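Local coordinates for ABC transporter periplasmic peptide-binding protein (PDB 4QFL) that binds dipeptides in the periplasm, here Ala-Phe, probably for delivery to an ABC transporter that imports them, at residues Y215-Y218 with H222-R225; V40-Q45 with V224-N229. All coordinates share one frame; numbering follows the deposited sequence. Where two conformers were deposited one is given.

Contact 1: Y215-Y218 with H222-R225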
# COMPACT_ATOMS: atom_id res chain seq x y z
N TYR A 215 -8.16 14.75 14.58
CA TYR A 215 -6.77 15.15 14.83
C TYR A 215 -6.64 16.04 16.06
O TYR A 215 -7.36 17.04 16.20
CB TYR A 215 -6.21 15.86 13.60
CG TYR A 215 -4.82 16.43 13.79
CD1 TYR A 215 -4.64 17.67 14.40
CD2 TYR A 215 -3.70 15.75 13.32
CE1 TYR A 215 -3.38 18.20 14.56
CE2 TYR A 215 -2.43 16.28 13.48
CZ TYR A 215 -2.28 17.51 14.10
OH TYR A 215 -1.03 18.05 14.26
N LYS A 216 -5.72 15.68 16.96
CA LYS A 216 -5.40 16.50 18.13
C LYS A 216 -3.96 17.02 18.09
O LYS A 216 -3.73 18.23 18.17
CB LYS A 216 -5.65 15.71 19.42
CG LYS A 216 -5.35 16.47 20.69
CD LYS A 216 -6.30 17.64 20.88
CE LYS A 216 -5.86 18.54 22.04
NZ LYS A 216 -5.89 17.83 23.36
N GLU A 217 -2.99 16.13 17.91
CA GLU A 217 -1.60 16.47 18.13
C GLU A 217 -0.63 15.57 17.36
O GLU A 217 -0.92 14.41 17.09
CB GLU A 217 -1.31 16.35 19.63
CG GLU A 217 0.05 16.83 20.09
CD GLU A 217 0.28 16.54 21.57
OE1 GLU A 217 -0.73 16.41 22.30
OE2 GLU A 217 1.45 16.44 21.99
N TYR A 218 0.52 16.12 17.02
CA TYR A 218 1.57 15.37 16.34
C TYR A 218 2.96 15.88 16.73
O TYR A 218 3.28 17.05 16.52
CB TYR A 218 1.36 15.44 14.83
CG TYR A 218 2.49 14.90 13.96
CD1 TYR A 218 3.03 13.64 14.18
CD2 TYR A 218 2.98 15.66 12.90
CE1 TYR A 218 4.05 13.15 13.37
CE2 TYR A 218 4.00 15.18 12.09
CZ TYR A 218 4.53 13.93 12.33
OH TYR A 218 5.53 13.49 11.51
N HIS A 222 7.71 11.19 17.08
CA HIS A 222 7.45 10.74 18.44
C HIS A 222 6.04 10.23 18.61
O HIS A 222 5.84 9.08 18.98
CB HIS A 222 7.73 11.84 19.47
CG HIS A 222 7.49 11.42 20.89
ND1 HIS A 222 7.22 12.31 21.90
CD2 HIS A 222 7.48 10.19 21.46
CE1 HIS A 222 7.06 11.66 23.04
NE2 HIS A 222 7.21 10.37 22.80
N LEU A 223 5.05 11.06 18.33
CA LEU A 223 3.69 10.58 18.50
C LEU A 223 2.62 11.28 17.70
O LEU A 223 2.79 12.38 17.20
CB LEU A 223 3.29 10.53 19.97
CG LEU A 223 3.19 11.79 20.82
CD1 LEU A 223 2.13 12.77 20.32
CD2 LEU A 223 2.88 11.37 22.24
N VAL A 224 1.49 10.59 17.57
CA VAL A 224 0.29 11.18 17.04
C VAL A 224 -0.85 10.88 18.00
O VAL A 224 -0.98 9.77 18.52
CB VAL A 224 0.02 10.75 15.58
CG1 VAL A 224 0.67 9.43 15.28
CG2 VAL A 224 -1.47 10.74 15.27
N ARG A 225 -1.64 11.91 18.27
CA ARG A 225 -2.76 11.81 19.18
C ARG A 225 -4.05 12.19 18.45
O ARG A 225 -4.12 13.24 17.80
CB ARG A 225 -2.51 12.73 20.38
CG ARG A 225 -3.51 12.59 21.48
CD ARG A 225 -3.32 13.69 22.51
NE ARG A 225 -1.93 13.79 22.97
CZ ARG A 225 -1.39 12.96 23.86
NH1 ARG A 225 -2.11 11.96 24.36
NH2 ARG A 225 -0.13 13.12 24.24
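Glu217 and Arg225 face each other as a hydrogen-bonded antiparallel pair, and their side chains run side by side from the same face of the sheet. Each starts with CG anti to the backbone N (chi1 -173° in both), which carries the two chains out together, CB of Glu217 against CB of Arg225 at 3.9 Å. The arginine then bends at chi3 and presents NE to the carboxylate: NE to OE1 of Glu217 is 3.0 Å, a salt bridge with one fairly straight hydrogen bond. OE1 lies at the guanidinium edge, close to its plane, yet NE meets it from above the carboxylate plane, the two planes being 44° apart.

The backbone is irregular beside this pair. Arg225 O accepts from both Lys216 N (3.0 Å) and Glu217 N (3.1 Å), a classic beta bulge, while Arg225 N returns a nearly linear bond to Glu217 O. The bulge also brings Lys216 next to the arginine, CG of Lys216 to CD of Arg225 3.9 Å. With Arg225 cut back to alanine, the Glu217 carboxylate is likely to lose its charged mate and the Lys216 methylenes their neighbour.

On the other face, Tyr218 and Val224 form the following non-hydrogen-bonded pair. The tyrosine turns its ring edge to the backbone, CD1 lying 3.3 Å from Leu223 O, and its hydroxyl hydrogen-bonds Asn38. These residues build the hairpin of strands 213-219 and 223-228; strand 241-246 continues the sheet beyond 223-228, with Leu223 and Arg225 touching Val243, and Phe42 packs edge-to-face with Tyr215 and Tyr218.

Contact 2: V40-Q45 with V224-N229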
# COMPACT_ATOMS: atom_id res chain seq x y z
N VAL A 40 3.90 10.38 6.66
CA VAL A 40 4.47 11.38 5.76
C VAL A 40 3.52 12.55 5.53
O VAL A 40 3.90 13.58 4.99
CB VAL A 40 4.85 10.78 4.39
CG1 VAL A 40 5.96 9.75 4.55
CG2 VAL A 40 3.64 10.16 3.72
N SER A 41 2.28 12.37 5.95
CA SER A 41 1.25 13.37 5.73
C SER A 41 0.03 12.95 6.52
O SER A 41 -0.03 11.84 7.04
CB SER A 41 0.92 13.42 4.24
OG SER A 41 0.01 14.47 3.95
N PHE A 42 -0.95 13.84 6.63
CA PHE A 42 -2.23 13.44 7.18
C PHE A 42 -3.32 13.34 6.11
O PHE A 42 -4.50 13.21 6.42
CB PHE A 42 -2.60 14.32 8.37
CG PHE A 42 -1.82 13.98 9.59
CD1 PHE A 42 -0.61 14.58 9.84
CD2 PHE A 42 -2.25 12.98 10.44
CE1 PHE A 42 0.13 14.23 10.95
CE2 PHE A 42 -1.51 12.63 11.54
CZ PHE A 42 -0.33 13.25 11.79
N ASN A 43 -2.88 13.38 4.86
CA ASN A 43 -3.77 13.15 3.73
C ASN A 43 -3.35 11.91 2.94
O ASN A 43 -2.28 11.89 2.33
CB ASN A 43 -3.79 14.38 2.82
CG ASN A 43 -4.55 14.15 1.55
OD1 ASN A 43 -5.24 13.14 1.40
ND2 ASN A 43 -4.44 15.09 0.62
N PRO A 44 -4.20 10.87 2.94
CA PRO A 44 -3.89 9.59 2.30
C PRO A 44 -3.59 9.70 0.80
O PRO A 44 -2.94 8.83 0.24
CB PRO A 44 -5.16 8.77 2.52
CG PRO A 44 -5.81 9.39 3.71
CD PRO A 44 -5.50 10.85 3.63
N GLN A 45 -4.09 10.76 0.17
CA GLN A 45 -3.89 11.01 -1.26
C GLN A 45 -2.44 11.07 -1.70
O GLN A 45 -2.11 10.72 -2.84
CB GLN A 45 -4.55 12.33 -1.66
CG GLN A 45 -6.06 12.32 -1.59
CD GLN A 45 -6.64 13.59 -2.18
OE1 GLN A 45 -6.05 14.67 -2.03
NE2 GLN A 45 -7.77 13.48 -2.86
N VAL A 224 1.49 10.59 17.57
CA VAL A 224 0.29 11.18 17.04
C VAL A 224 -0.85 10.88 18.00
O VAL A 224 -0.98 9.77 18.52
CB VAL A 224 0.02 10.75 15.58
CG1 VAL A 224 0.67 9.43 15.28
CG2 VAL A 224 -1.47 10.74 15.27
N ARG A 225 -1.64 11.91 18.27
CA ARG A 225 -2.76 11.81 19.18
C ARG A 225 -4.05 12.19 18.45
O ARG A 225 -4.12 13.24 17.80
CB ARG A 225 -2.51 12.73 20.38
CG ARG A 225 -3.51 12.59 21.48
CD ARG A 225 -3.32 13.69 22.51
NE ARG A 225 -1.93 13.79 22.97
CZ ARG A 225 -1.39 12.96 23.86
NH1 ARG A 225 -2.11 11.96 24.36
NH2 ARG A 225 -0.13 13.12 24.24
N PHE A 226 -5.03 11.30 18.52
CA PHE A 226 -6.38 11.54 18.01
C PHE A 226 -7.37 11.40 19.16
O PHE A 226 -7.09 10.74 20.17
CB PHE A 226 -6.78 10.49 16.97
CG PHE A 226 -5.96 10.50 15.70
CD1 PHE A 226 -5.32 11.65 15.27
CD2 PHE A 226 -5.86 9.35 14.94
CE1 PHE A 226 -4.58 11.64 14.09
CE2 PHE A 226 -5.12 9.34 13.76
CZ PHE A 226 -4.48 10.49 13.34
N TYR A 227 -8.54 12.01 19.00
CA TYR A 227 -9.62 11.79 19.96
C TYR A 227 -10.93 11.43 19.27
O TYR A 227 -11.13 11.71 18.09
CB TYR A 227 -9.79 12.97 20.91
CG TYR A 227 -10.27 14.24 20.26
CD1 TYR A 227 -9.40 15.05 19.54
CD2 TYR A 227 -11.59 14.64 20.37
CE1 TYR A 227 -9.83 16.22 18.95
CE2 TYR A 227 -12.03 15.81 19.79
CZ TYR A 227 -11.15 16.59 19.08
OH TYR A 227 -11.59 17.76 18.50
N LYS A 228 -11.81 10.80 20.03
CA LYS A 228 -13.06 10.30 19.50
C LYS A 228 -13.91 11.40 18.86
O LYS A 228 -14.02 12.52 19.38
CB LYS A 228 -13.83 9.57 20.60
CG LYS A 228 -15.27 9.97 20.75
CD LYS A 228 -16.00 9.02 21.69
CE LYS A 228 -17.51 9.18 21.55
NZ LYS A 228 -18.28 8.09 22.19
N ASN A 229 -14.47 11.10 17.69
CA ASN A 229 -15.45 11.98 17.06
C ASN A 229 -16.85 11.68 17.58
O ASN A 229 -17.47 10.70 17.18
CB ASN A 229 -15.42 11.83 15.54
CG ASN A 229 -16.55 12.59 14.85
OD1 ASN A 229 -17.26 13.38 15.48
ND2 ASN A 229 -16.72 12.35 13.57
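Phe42 reaches from its loop to strand 223-228 with one ring corner, CE2, which meets two side chains at once. The CZ atom of Phe226 lies 4.1 Å from Phe42 CE2, and the CG2 methyl of Val224 stands 4.2 Å from the same carbon. Both partners are near the plane of the Phe42 ring, so the touch is made at its edge; Phe226 likewise offers its own edge, through CE1 and CZ, and the two side chains cross at a slant without stacking. In Phe226, CG anti to the carbonyl carbon (chi1 -65°) brings the far end of the ring nearer to the loop than its CB direction alone would suggest.

All three touching residues are buried, but the tight part is confined to these few carbons: the two segments together bury only 90 Å², and the nearest CA atoms, those of Phe42 and Val224, are 10.4 Å apart. Away from the ring the segments diverge, toward exposed Val40 at the start of segment 40-45 and partly exposed Lys228, salt-bridged to Glu236, on the strand. The loop is shaped partly by its own polar groups. Ser41 OG accepts from Asn43 N at 3.2 Å in an ST turn, Asn43 OD1 takes Gln45 N at 2.9 Å in an Asx turn, and Asn43 ND2 bonds both Gln45 OE1 and Asp204, while Gln45 NE2 reaches Thr121 O.

Helix 50-60 joins through Ile56 against Phe42 and Leu60 against Phe226. The arrangement is that of an aromatic side chain from a turn-stabilised loop inserted into the hydrophobic layer between sheet and helix, within a periplasmic binding protein fold.

In the fold
The centres of the two contacts lie about 8 Å apart, and both use strand 223-228, sharing Val224 and Arg225. Along the chain 40-45 comes first, then 215-218 and 222-225, with 224-229 overlapping the last. Contact 1 is local, its segments separated by three residues of a hairpin; contact 2 spans 178 residues, bringing the loop between strand 30-35 and helix 50-60 onto that hairpin. They touch directly, for instance where Tyr218 CD2 meets Phe42 CE1 at 3.7 Å. Thr48, Thr49 and Gly50, which line the dipeptide pocket, follow shortly after 40-45, so contact 2 probably helps to fix the chain just ahead of them, packed on the hairpin of contact 1.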